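Local coordinates for protein soluble lytic murein transglycosylase (Escherichia coli, PDB 1QSA) that probably cleaves the glycosidic bonds between N-acetylmuramic acid and N-acetylglucosamine in peptidoglycan, forming a 1,6-anhydro bond in the muramic acid as a lytic transglycosylase, at residues Trp260-Asn265 and Ala272-Asp277; Asp277-Ser282 and Ser286-Arg291; Arg290-Ala295 and Arg302-Trp307. All blocks are in the same frame, centred on the assembly; numbering follows the deposited sequence.

Interaction 1 of 3, residues Trp260-Asn265 and Ala272-Asp277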
loop_
_atom_site.group_PDB
_atom_site.type_symbol
_atom_site.label_atom_id
_atom_site.label_comp_id
_atom_site.label_asym_id
_atom_site.label_seq_id
_atom_site.Cartn_x
_atom_site.Cartn_y
_atom_site.Cartn_z
ATOM N N TRP A 260 7.357 21.536 -8.921
ATOM C CA TRP A 260 6.492 20.712 -8.082
ATOM C C TRP A 260 6.119 21.425 -6.794
ATOM O O TRP A 260 5.067 21.157 -6.208
ATOM C CB TRP A 260 7.210 19.418 -7.678
ATOM C CG TRP A 260 6.966 18.276 -8.587
ATOM C CD1 TRP A 260 7.844 17.731 -9.474
ATOM C CD2 TRP A 260 5.751 17.526 -8.708
ATOM N NE1 TRP A 260 7.249 16.685 -10.148
ATOM C CE2 TRP A 260 5.966 16.540 -9.697
ATOM C CE3 TRP A 260 4.506 17.592 -8.076
ATOM C CZ2 TRP A 260 4.981 15.625 -10.067
ATOM C CZ3 TRP A 260 3.518 16.674 -8.447
ATOM C CH2 TRP A 260 3.767 15.708 -9.435
ATOM N N ARG A 261 7.027 22.275 -6.317
ATOM C CA ARG A 261 6.828 22.997 -5.067
ATOM C C ARG A 261 6.174 24.370 -5.239
ATOM O O ARG A 261 6.029 25.108 -4.270
ATOM C CB ARG A 261 8.155 23.147 -4.307
ATOM C CG ARG A 261 9.001 21.877 -4.190
ATOM C CD ARG A 261 8.202 20.668 -3.723
ATOM N NE ARG A 261 7.531 20.879 -2.447
ATOM C CZ ARG A 261 7.079 19.892 -1.678
ATOM N NH1 ARG A 261 7.258 18.626 -2.042
ATOM N NH2 ARG A 261 6.472 20.168 -0.531
ATOM N N LEU A 262 5.803 24.714 -6.467
ATOM C CA LEU A 262 5.158 26.003 -6.738
ATOM C C LEU A 262 3.718 25.781 -7.199
ATOM O O LEU A 262 3.186 26.550 -7.994
ATOM C CB LEU A 262 5.948 26.785 -7.789
ATOM C CG LEU A 262 7.332 27.270 -7.336
ATOM C CD1 LEU A 262 8.084 27.907 -8.492
ATOM C CD2 LEU A 262 7.186 28.245 -6.174
ATOM N N MET A 263 3.112 24.708 -6.695
ATOM C CA MET A 263 1.739 24.328 -7.027
ATOM C C MET A 263 0.717 24.829 -6.016
ATOM O O MET A 263 -0.472 24.525 -6.142
ATOM C CB MET A 263 1.616 22.804 -7.108
ATOM C CG MET A 263 2.334 22.186 -8.288
ATOM S SD MET A 263 1.721 22.837 -9.850
ATOM C CE MET A 263 2.806 22.012 -10.994
ATOM N N GLY A 264 1.188 25.548 -5.001
ATOM C CA GLY A 264 0.298 26.065 -3.978
ATOM C C GLY A 264 -0.496 27.281 -4.414
ATOM O O GLY A 264 -0.253 27.863 -5.468
ATOM N N ASN A 265 -1.462 27.655 -3.585
ATOM C CA ASN A 265 -2.330 28.813 -3.829
ATOM C C ASN A 265 -1.604 30.146 -3.598
ATOM O O ASN A 265 -1.944 31.175 -4.187
ATOM C CB ASN A 265 -3.549 28.726 -2.892
ATOM C CG ASN A 265 -3.176 28.274 -1.465
ATOM O OD1 ASN A 265 -2.012 28.338 -1.059
ATOM N ND2 ASN A 265 -4.170 27.816 -0.709
ATOM N N ALA A 272 4.754 31.920 -10.556
ATOM C CA ALA A 272 3.838 31.191 -11.437
ATOM C C ALA A 272 4.312 31.215 -12.892
ATOM O O ALA A 272 4.188 30.221 -13.613
ATOM C CB ALA A 272 2.420 31.747 -11.327
ATOM N N LYS A 273 4.846 32.354 -13.330
ATOM C CA LYS A 273 5.356 32.492 -14.691
ATOM C C LYS A 273 6.593 31.604 -14.877
ATOM O O LYS A 273 6.736 30.910 -15.892
ATOM C CB LYS A 273 5.703 33.959 -14.974
ATOM C CG LYS A 273 6.290 34.221 -16.343
ATOM C CD LYS A 273 6.523 35.717 -16.531
ATOM C CE LYS A 273 7.171 36.021 -17.865
ATOM N NZ LYS A 273 7.393 37.491 -18.031
ATOM N N TRP A 274 7.478 31.625 -13.886
ATOM C CA TRP A 274 8.693 30.817 -13.932
ATOM C C TRP A 274 8.306 29.338 -13.946
ATOM O O TRP A 274 8.837 28.559 -14.727
ATOM C CB TRP A 274 9.564 31.114 -12.707
ATOM C CG TRP A 274 10.904 30.445 -12.754
ATOM C CD1 TRP A 274 12.061 30.968 -13.251
ATOM C CD2 TRP A 274 11.214 29.111 -12.322
ATOM N NE1 TRP A 274 13.074 30.041 -13.170
ATOM C CE2 TRP A 274 12.585 28.893 -12.602
ATOM C CE3 TRP A 274 10.472 28.076 -11.732
ATOM C CZ2 TRP A 274 13.230 27.678 -12.315
ATOM C CZ3 TRP A 274 11.115 26.862 -11.446
ATOM C CH2 TRP A 274 12.480 26.680 -11.740
ATOM N N ARG A 275 7.368 28.970 -13.079
ATOM C CA ARG A 275 6.892 27.587 -12.972
ATOM C C ARG A 275 6.324 27.095 -14.294
ATOM O O ARG A 275 6.669 26.011 -14.759
ATOM C CB ARG A 275 5.816 27.471 -11.888
ATOM C CG ARG A 275 5.146 26.100 -11.793
ATOM C CD ARG A 275 3.797 26.186 -11.084
ATOM N NE ARG A 275 2.861 26.976 -11.881
ATOM C CZ ARG A 275 1.945 27.815 -11.393
ATOM N NH1 ARG A 275 1.780 27.980 -10.087
ATOM N NH2 ARG A 275 1.171 28.482 -12.235
ATOM N N ASP A 276 5.461 27.894 -14.920
ATOM C CA ASP A 276 4.866 27.473 -16.181
ATOM C C ASP A 276 5.852 27.367 -17.328
ATOM O O ASP A 276 5.677 26.530 -18.228
ATOM C CB ASP A 276 3.647 28.334 -16.534
ATOM C CG ASP A 276 2.468 28.070 -15.605
ATOM O OD1 ASP A 276 2.518 27.100 -14.816
ATOM O OD2 ASP A 276 1.486 28.831 -15.647
ATOM N N ASP A 277 6.888 28.202 -17.303
ATOM C CA ASP A 277 7.918 28.141 -18.333
ATOM C C ASP A 277 8.688 26.832 -18.109
ATOM O O ASP A 277 8.975 26.106 -19.058
ATOM C CB ASP A 277 8.869 29.342 -18.234
ATOM C CG ASP A 277 10.092 29.201 -19.141
ATOM O OD1 ASP A 277 9.989 29.511 -20.352
ATOM O OD2 ASP A 277 11.160 28.771 -18.644
HETATM O O HOH W 1 -0.741 28.933 -8.382
#
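R275 starts with CG anti to the backbone N (chi1 174°) and then bends at chi3 (65°), a turn that carries its guanidinium across to the backbone of L262; L262 has its CG beside the backbone N (chi1 -68°) and sends CD1 the other way, toward the helix. The two side chains thus lie side by side, pointing opposite ways. In the alpha-superhelix of this enzyme, the contact ties the loop after helix 248-260 to the helix that follows, 269-280. R275 NH1 donates to L262 O at 2.9 Å, an almost straight bond that meets the oxygen almost in line with its carbonyl bond and lies in the guanidinium plane. The aliphatic part of the arginine packs as well: R275 CD is 4.0 Å from L262 CB, and M263 SD lies 4.1 Å from R275 CD. Beyond them L262 CD1 reaches W274 CE3 at 4.0 Å, the leucine crossing the indole side chain at about a right angle. The other edge of the guanidinium takes D276 side-on, NE and NH2 both going to OD1 from one face of the carboxylate; R275 NE to D276 OD1 measures 3.0 Å. With carbonyl and carboxylate both at its rim, the guanidinium is fixed in rotation, and A272 CA covers one of its faces. D276 OD1 also has a salt bridge to R291 of helix 285-298, so one carboxylate oxygen serves two arginines. A leucine in place of R275 would probably leave L262 O without its donor and D276 with one charge partner fewer. A water finishes the link between loop and helix, giving a hydrogen to G264 O at 3.1 Å and accepting one from R275 NH1 at 3.2 Å.

Interaction 2 of 3, residues Asp277-Ser282 and Ser286-Arg291. With SO4 (sulfate ion), chain D.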
loop_
_atom_site.group_PDB
_atom_site.type_symbol
_atom_site.label_atom_id
_atom_site.label_comp_id
_atom_site.label_asym_id
_atom_site.label_seq_id
_atom_site.Cartn_x
_atom_site.Cartn_y
_atom_site.Cartn_z
ATOM N N ASP A 277 6.888 28.202 -17.303
ATOM C CA ASP A 277 7.918 28.141 -18.333
ATOM C C ASP A 277 8.688 26.832 -18.109
ATOM O O ASP A 277 8.975 26.106 -19.058
ATOM C CB ASP A 277 8.869 29.342 -18.234
ATOM C CG ASP A 277 10.092 29.201 -19.141
ATOM O OD1 ASP A 277 9.989 29.511 -20.352
ATOM O OD2 ASP A 277 11.160 28.771 -18.644
ATOM N N ALA A 278 8.979 26.523 -16.846
ATOM C CA ALA A 278 9.692 25.290 -16.503
ATOM C C ALA A 278 8.898 24.060 -16.946
ATOM O O ALA A 278 9.450 23.154 -17.578
ATOM C CB ALA A 278 9.972 25.229 -15.006
ATOM N N ILE A 279 7.591 24.054 -16.679
ATOM C CA ILE A 279 6.764 22.912 -17.066
ATOM C C ILE A 279 6.650 22.777 -18.585
ATOM O O ILE A 279 6.598 21.662 -19.102
ATOM C CB ILE A 279 5.374 22.938 -16.390
ATOM C CG1 ILE A 279 5.542 22.968 -14.867
ATOM C CG2 ILE A 279 4.595 21.667 -16.743
ATOM C CD1 ILE A 279 4.263 23.202 -14.114
ATOM N N MET A 280 6.648 23.904 -19.297
ATOM C CA MET A 280 6.578 23.892 -20.762
ATOM C C MET A 280 7.808 23.203 -21.362
ATOM O O MET A 280 7.727 22.590 -22.425
ATOM C CB MET A 280 6.476 25.322 -21.319
ATOM C CG MET A 280 5.095 25.960 -21.193
ATOM S SD MET A 280 3.844 25.081 -22.159
ATOM C CE MET A 280 4.251 25.620 -23.832
ATOM N N ARG A 281 8.931 23.289 -20.651
ATOM C CA ARG A 281 10.187 22.682 -21.082
ATOM C C ARG A 281 10.427 21.298 -20.472
ATOM O O ARG A 281 11.464 20.675 -20.711
ATOM C CB ARG A 281 11.353 23.599 -20.709
ATOM C CG ARG A 281 11.336 24.930 -21.421
ATOM C CD ARG A 281 12.721 25.562 -21.420
ATOM N NE ARG A 281 12.902 26.540 -20.351
ATOM C CZ ARG A 281 14.041 27.187 -20.122
ATOM N NH1 ARG A 281 15.115 26.945 -20.868
ATOM N NH2 ARG A 281 14.115 28.065 -19.132
ATOM N N SER A 282 9.463 20.816 -19.696
ATOM C CA SER A 282 9.585 19.525 -19.027
ATOM C C SER A 282 9.199 18.306 -19.854
ATOM O O SER A 282 8.413 18.391 -20.799
ATOM C CB SER A 282 8.768 19.531 -17.732
ATOM O OG SER A 282 8.934 18.314 -17.020
ATOM N N SER A 286 4.194 13.222 -14.917
ATOM C CA SER A 286 3.532 13.485 -13.641
ATOM C C SER A 286 3.472 14.977 -13.307
ATOM O O SER A 286 2.474 15.434 -12.769
ATOM C CB SER A 286 4.184 12.676 -12.504
ATOM O OG SER A 286 5.548 13.017 -12.372
ATOM N N LEU A 287 4.511 15.733 -13.668
ATOM C CA LEU A 287 4.527 17.178 -13.416
ATOM C C LEU A 287 3.465 17.891 -14.266
ATOM O O LEU A 287 2.737 18.753 -13.770
ATOM C CB LEU A 287 5.909 17.757 -13.700
ATOM C CG LEU A 287 6.088 19.272 -13.510
ATOM C CD1 LEU A 287 5.703 19.721 -12.086
ATOM C CD2 LEU A 287 7.536 19.636 -13.835
ATOM N N ILE A 288 3.378 17.519 -15.543
ATOM C CA ILE A 288 2.385 18.107 -16.446
ATOM C C ILE A 288 0.985 17.763 -15.936
ATOM O O ILE A 288 0.105 18.617 -15.937
ATOM C CB ILE A 288 2.574 17.602 -17.903
ATOM C CG1 ILE A 288 3.950 18.037 -18.421
ATOM C CG2 ILE A 288 1.459 18.155 -18.801
ATOM C CD1 ILE A 288 4.444 17.273 -19.657
ATOM N N GLU A 289 0.787 16.525 -15.475
ATOM C CA GLU A 289 -0.514 16.121 -14.933
ATOM C C GLU A 289 -0.874 16.944 -13.696
ATOM O O GLU A 289 -2.046 17.311 -13.496
ATOM C CB GLU A 289 -0.524 14.627 -14.591
ATOM C CG GLU A 289 -0.566 13.739 -15.838
ATOM C CD GLU A 289 -0.484 12.263 -15.515
ATOM O OE1 GLU A 289 0.308 11.882 -14.623
ATOM O OE2 GLU A 289 -1.220 11.480 -16.146
ATOM N N ARG A 290 0.121 17.216 -12.846
ATOM C CA ARG A 290 -0.135 18.029 -11.653
ATOM C C ARG A 290 -0.579 19.439 -12.084
ATOM O O ARG A 290 -1.471 20.025 -11.465
ATOM C CB ARG A 290 1.105 18.115 -10.750
ATOM C CG ARG A 290 0.896 18.958 -9.469
ATOM C CD ARG A 290 -0.250 18.431 -8.591
ATOM N NE ARG A 290 -0.535 19.296 -7.440
ATOM C CZ ARG A 290 -1.439 20.275 -7.435
ATOM N NH1 ARG A 290 -2.163 20.522 -8.517
ATOM N NH2 ARG A 290 -1.631 21.008 -6.342
ATOM N N ARG A 291 0.008 19.947 -13.170
ATOM C CA ARG A 291 -0.341 21.272 -13.694
ATOM C C ARG A 291 -1.758 21.263 -14.277
ATOM O O ARG A 291 -2.482 22.258 -14.175
ATOM C CB ARG A 291 0.678 21.727 -14.736
ATOM C CG ARG A 291 0.473 23.160 -15.213
ATOM C CD ARG A 291 0.408 24.136 -14.050
ATOM N NE ARG A 291 0.169 25.520 -14.481
ATOM C CZ ARG A 291 -1.035 26.042 -14.691
ATOM N NH1 ARG A 291 -2.127 25.289 -14.568
ATOM N NH2 ARG A 291 -1.142 27.314 -15.072
HETATM S S SO4 D . 7.661 11.146 -14.950
HETATM O O1 SO4 D . 6.260 11.177 -14.501
HETATM O O2 SO4 D . 7.696 11.252 -16.430
HETATM O O3 SO4 D . 8.430 12.251 -14.351
HETATM O O4 SO4 D . 8.274 9.869 -14.539
#
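The backbones of 277-282 and 286-291 come nearest at I279 and I288, whose CA atoms are 6.5 Å apart, as the chain leaves helix 269-280, turns, and enters helix 285-298. Two consecutive helices of the alpha-superhelix, joined by a short turn, are closed here by apolar side chains, with no hydrogen bond between the two segments. I279 is the centre, and its three carbons beyond CB each meet a different residue. CG1 of I279 meets L287 CG at 4.0 Å, the two side chains crossing at a slant. The I279 and I288 side chains lie antiparallel, with I279 CG2 4.1 Å from I288 CG1. The end of the longer branch, I279 CD1, lies across the start of the R291 chain, 3.9 Å from R291 CB and about as near to its CG and CD. The hydrocarbon part of R291 is what meets I279 here; its charged end goes on to D276. L287 has CG anti to the backbone N (chi1 179°), and with CD1 turned aside at chi2 (56°) CD2 continues the extended line to I279 and S282. M263, from the loop before helix 269-280, and W307 of helix 301-310 add further cover to I279. S282 OG sits 3.7 Å from L287 CD2, yet this buried hydroxyl has polar partners in S284 N and D256 OD1. Just past the end of helix 269-280, R281 NH2 pairs with the syn lone pair of D277 OD2, four residues back, at 3.1 Å. A sulfate ion, probably from the crystallisation liquor, rests at the start of helix 285-298 and is also bound by S284 OG and T285 N. Its O1 accepts from S286 N at 2.9 Å and from S286 OG at 2.9 Å.

Interaction 3 of 3, residues Arg290-Ala295 and Arg302-Trp307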
loop_
_atom_site.group_PDB
_atom_site.type_symbol
_atom_site.label_atom_id
_atom_site.label_comp_id
_atom_site.label_asym_id
_atom_site.label_seq_id
_atom_site.Cartn_x
_atom_site.Cartn_y
_atom_site.Cartn_z
ATOM N N ARG A 290 0.121 17.216 -12.846
ATOM C CA ARG A 290 -0.135 18.029 -11.653
ATOM C C ARG A 290 -0.579 19.439 -12.084
ATOM O O ARG A 290 -1.471 20.025 -11.465
ATOM C CB ARG A 290 1.105 18.115 -10.750
ATOM C CG ARG A 290 0.896 18.958 -9.469
ATOM C CD ARG A 290 -0.250 18.431 -8.591
ATOM N NE ARG A 290 -0.535 19.296 -7.440
ATOM C CZ ARG A 290 -1.439 20.275 -7.435
ATOM N NH1 ARG A 290 -2.163 20.522 -8.517
ATOM N NH2 ARG A 290 -1.631 21.008 -6.342
ATOM N N ARG A 291 0.008 19.947 -13.170
ATOM C CA ARG A 291 -0.341 21.272 -13.694
ATOM C C ARG A 291 -1.758 21.263 -14.277
ATOM O O ARG A 291 -2.482 22.258 -14.175
ATOM C CB ARG A 291 0.678 21.727 -14.736
ATOM C CG ARG A 291 0.473 23.160 -15.213
ATOM C CD ARG A 291 0.408 24.136 -14.050
ATOM N NE ARG A 291 0.169 25.520 -14.481
ATOM C CZ ARG A 291 -1.035 26.042 -14.691
ATOM N NH1 ARG A 291 -2.127 25.289 -14.568
ATOM N NH2 ARG A 291 -1.142 27.314 -15.072
ATOM N N VAL A 292 -2.139 20.154 -14.916
ATOM C CA VAL A 292 -3.498 19.999 -15.453
ATOM C C VAL A 292 -4.472 20.035 -14.271
ATOM O O VAL A 292 -5.544 20.656 -14.343
ATOM C CB VAL A 292 -3.666 18.628 -16.193
ATOM C CG1 VAL A 292 -5.133 18.334 -16.473
ATOM C CG2 VAL A 292 -2.862 18.625 -17.502
ATOM N N ARG A 293 -4.105 19.363 -13.183
ATOM C CA ARG A 293 -4.966 19.340 -11.998
ATOM C C ARG A 293 -5.118 20.722 -11.382
ATOM O O ARG A 293 -6.196 21.055 -10.881
ATOM C CB ARG A 293 -4.483 18.309 -10.973
ATOM C CG ARG A 293 -4.704 16.870 -11.460
ATOM C CD ARG A 293 -4.456 15.811 -10.393
ATOM N NE ARG A 293 -4.851 14.497 -10.914
ATOM C CZ ARG A 293 -4.021 13.626 -11.493
ATOM N NH1 ARG A 293 -2.715 13.847 -11.513
ATOM N NH2 ARG A 293 -4.489 12.481 -11.975
ATOM N N MET A 294 -4.071 21.540 -11.475
ATOM C CA MET A 294 -4.130 22.914 -10.965
ATOM C C MET A 294 -5.178 23.701 -11.766
ATOM O O MET A 294 -5.955 24.472 -11.205
ATOM C CB MET A 294 -2.771 23.609 -11.082
ATOM C CG MET A 294 -2.834 25.097 -10.698
ATOM S SD MET A 294 -1.236 25.896 -10.757
ATOM C CE MET A 294 -0.690 25.651 -9.097
ATOM N N ALA A 295 -5.190 23.505 -13.082
ATOM C CA ALA A 295 -6.167 24.174 -13.941
ATOM C C ALA A 295 -7.580 23.701 -13.593
ATOM O O ALA A 295 -8.504 24.511 -13.493
ATOM C CB ALA A 295 -5.851 23.887 -15.418
ATOM N N ARG A 302 -8.966 27.937 -20.215
ATOM C CA ARG A 302 -7.868 28.057 -21.182
ATOM C C ARG A 302 -6.687 27.217 -20.733
ATOM O O ARG A 302 -6.002 26.589 -21.550
ATOM C CB ARG A 302 -7.417 29.511 -21.342
ATOM C CG ARG A 302 -8.421 30.332 -22.077
ATOM C CD ARG A 302 -7.936 31.723 -22.416
ATOM N NE ARG A 302 -8.903 32.336 -23.326
ATOM C CZ ARG A 302 -8.911 33.616 -23.685
ATOM N NH1 ARG A 302 -8.002 34.457 -23.208
ATOM N NH2 ARG A 302 -9.843 34.053 -24.520
ATOM N N GLY A 303 -6.448 27.220 -19.421
ATOM C CA GLY A 303 -5.355 26.450 -18.856
ATOM C C GLY A 303 -5.552 24.958 -19.054
ATOM O O GLY A 303 -4.612 24.242 -19.348
ATOM N N LEU A 304 -6.782 24.488 -18.902
ATOM C CA LEU A 304 -7.061 23.074 -19.084
ATOM C C LEU A 304 -6.743 22.692 -20.527
ATOM O O LEU A 304 -6.123 21.663 -20.774
ATOM C CB LEU A 304 -8.527 22.766 -18.768
ATOM C CG LEU A 304 -8.932 21.309 -18.999
ATOM C CD1 LEU A 304 -8.074 20.382 -18.114
ATOM C CD2 LEU A 304 -10.424 21.118 -18.737
ATOM N N ASN A 305 -7.184 23.523 -21.470
ATOM C CA ASN A 305 -6.937 23.264 -22.890
ATOM C C ASN A 305 -5.432 23.232 -23.161
ATOM O O ASN A 305 -4.920 22.282 -23.747
ATOM C CB ASN A 305 -7.608 24.335 -23.759
ATOM C CG ASN A 305 -7.446 24.057 -25.254
ATOM O OD1 ASN A 305 -6.753 24.788 -25.967
ATOM N ND2 ASN A 305 -8.080 22.993 -25.724
ATOM N N THR A 306 -4.721 24.241 -22.663
ATOM C CA THR A 306 -3.278 24.341 -22.854
ATOM C C THR A 306 -2.490 23.162 -22.286
ATOM O O THR A 306 -1.687 22.535 -22.981
ATOM C CB THR A 306 -2.727 25.624 -22.206
ATOM O OG1 THR A 306 -3.289 26.765 -22.864
ATOM C CG2 THR A 306 -1.188 25.676 -22.294
ATOM N N TRP A 307 -2.728 22.865 -21.014
ATOM C CA TRP A 307 -2.009 21.797 -20.334
ATOM C C TRP A 307 -2.380 20.357 -20.719
ATOM O O TRP A 307 -1.513 19.489 -20.756
ATOM C CB TRP A 307 -2.031 22.054 -18.824
ATOM C CG TRP A 307 -1.293 23.331 -18.487
ATOM C CD1 TRP A 307 -1.846 24.512 -18.084
ATOM C CD2 TRP A 307 0.121 23.568 -18.598
ATOM N NE1 TRP A 307 -0.868 25.472 -17.944
ATOM C CE2 TRP A 307 0.348 24.920 -18.253
ATOM C CE3 TRP A 307 1.220 22.768 -18.959
ATOM C CZ2 TRP A 307 1.626 25.490 -18.256
ATOM C CZ3 TRP A 307 2.489 23.333 -18.961
ATOM C CH2 TRP A 307 2.682 24.684 -18.611
#
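The indole of W307 carries R291 CG over the centre of one face and T306 CG2 nearer the rim of the other. The guanidinium of R291 is likewise covered on both sides, by W307 NE1 above its centre and by M294 SD toward the rim of the opposite face. R291 CG stands 3.5 Å from the centroid of the five-membered ring of W307, 14° off the ring normal, a CH-pi contact. Farther along the arginine side chain, R291 CZ comes within 3.3 Å of W307 NE1, with the guanidinium and ring planes 33° apart. The bend at chi2 helps the arginine lie along the indole from its aliphatic part to its charged end; NH2 and NE1 are both donors and do not bond to each other. The guanidinium takes its charge partner from D276.

Beside this contact, V292 CG2 packs on W307 CB at 3.8 Å and V292 CG1 meets L304 CD1 at 3.9 Å. A295 and G303 let the backbones close in: A295 CB lies 3.7 Å from L304 N, and the CA atoms of A295 and L304 are 5.3 Å apart. A295 CB also sits against the G303 backbone, 3.8 Å from G303 C. The short helical segments run nearly antiparallel, at 162°, with axes 8.5 Å apart, as in a helical hairpin. Helix 269-280 covers the W307 end through D276 and I279, while helix 319-331 packs on the V292 and L304 side with W321 and L328, so the pair sits between the helices before and after it in the superhelix.

The three contacts follow one another along the chain, and all are mainly buried although their centres lie about 27 to 29 Å from the centre of the chain; the surface is met at their margins, by exposed groups such as D277 and R281. Interactions 1 and 2 share helix 269-280, interactions 2 and 3 share helix 285-298. Chemistry changes along the way: interaction 1, between loop and helix, relies on a polar bond to a backbone carbonyl; interaction 2 is apolar across a turn; interaction 3, between helices, combines aliphatic packing with an arginine laid on an indole. R291, common to interactions 2 and 3, reaches D276 of interaction 1, and W307 CZ3 packs 3.5 Å from I279 CG2.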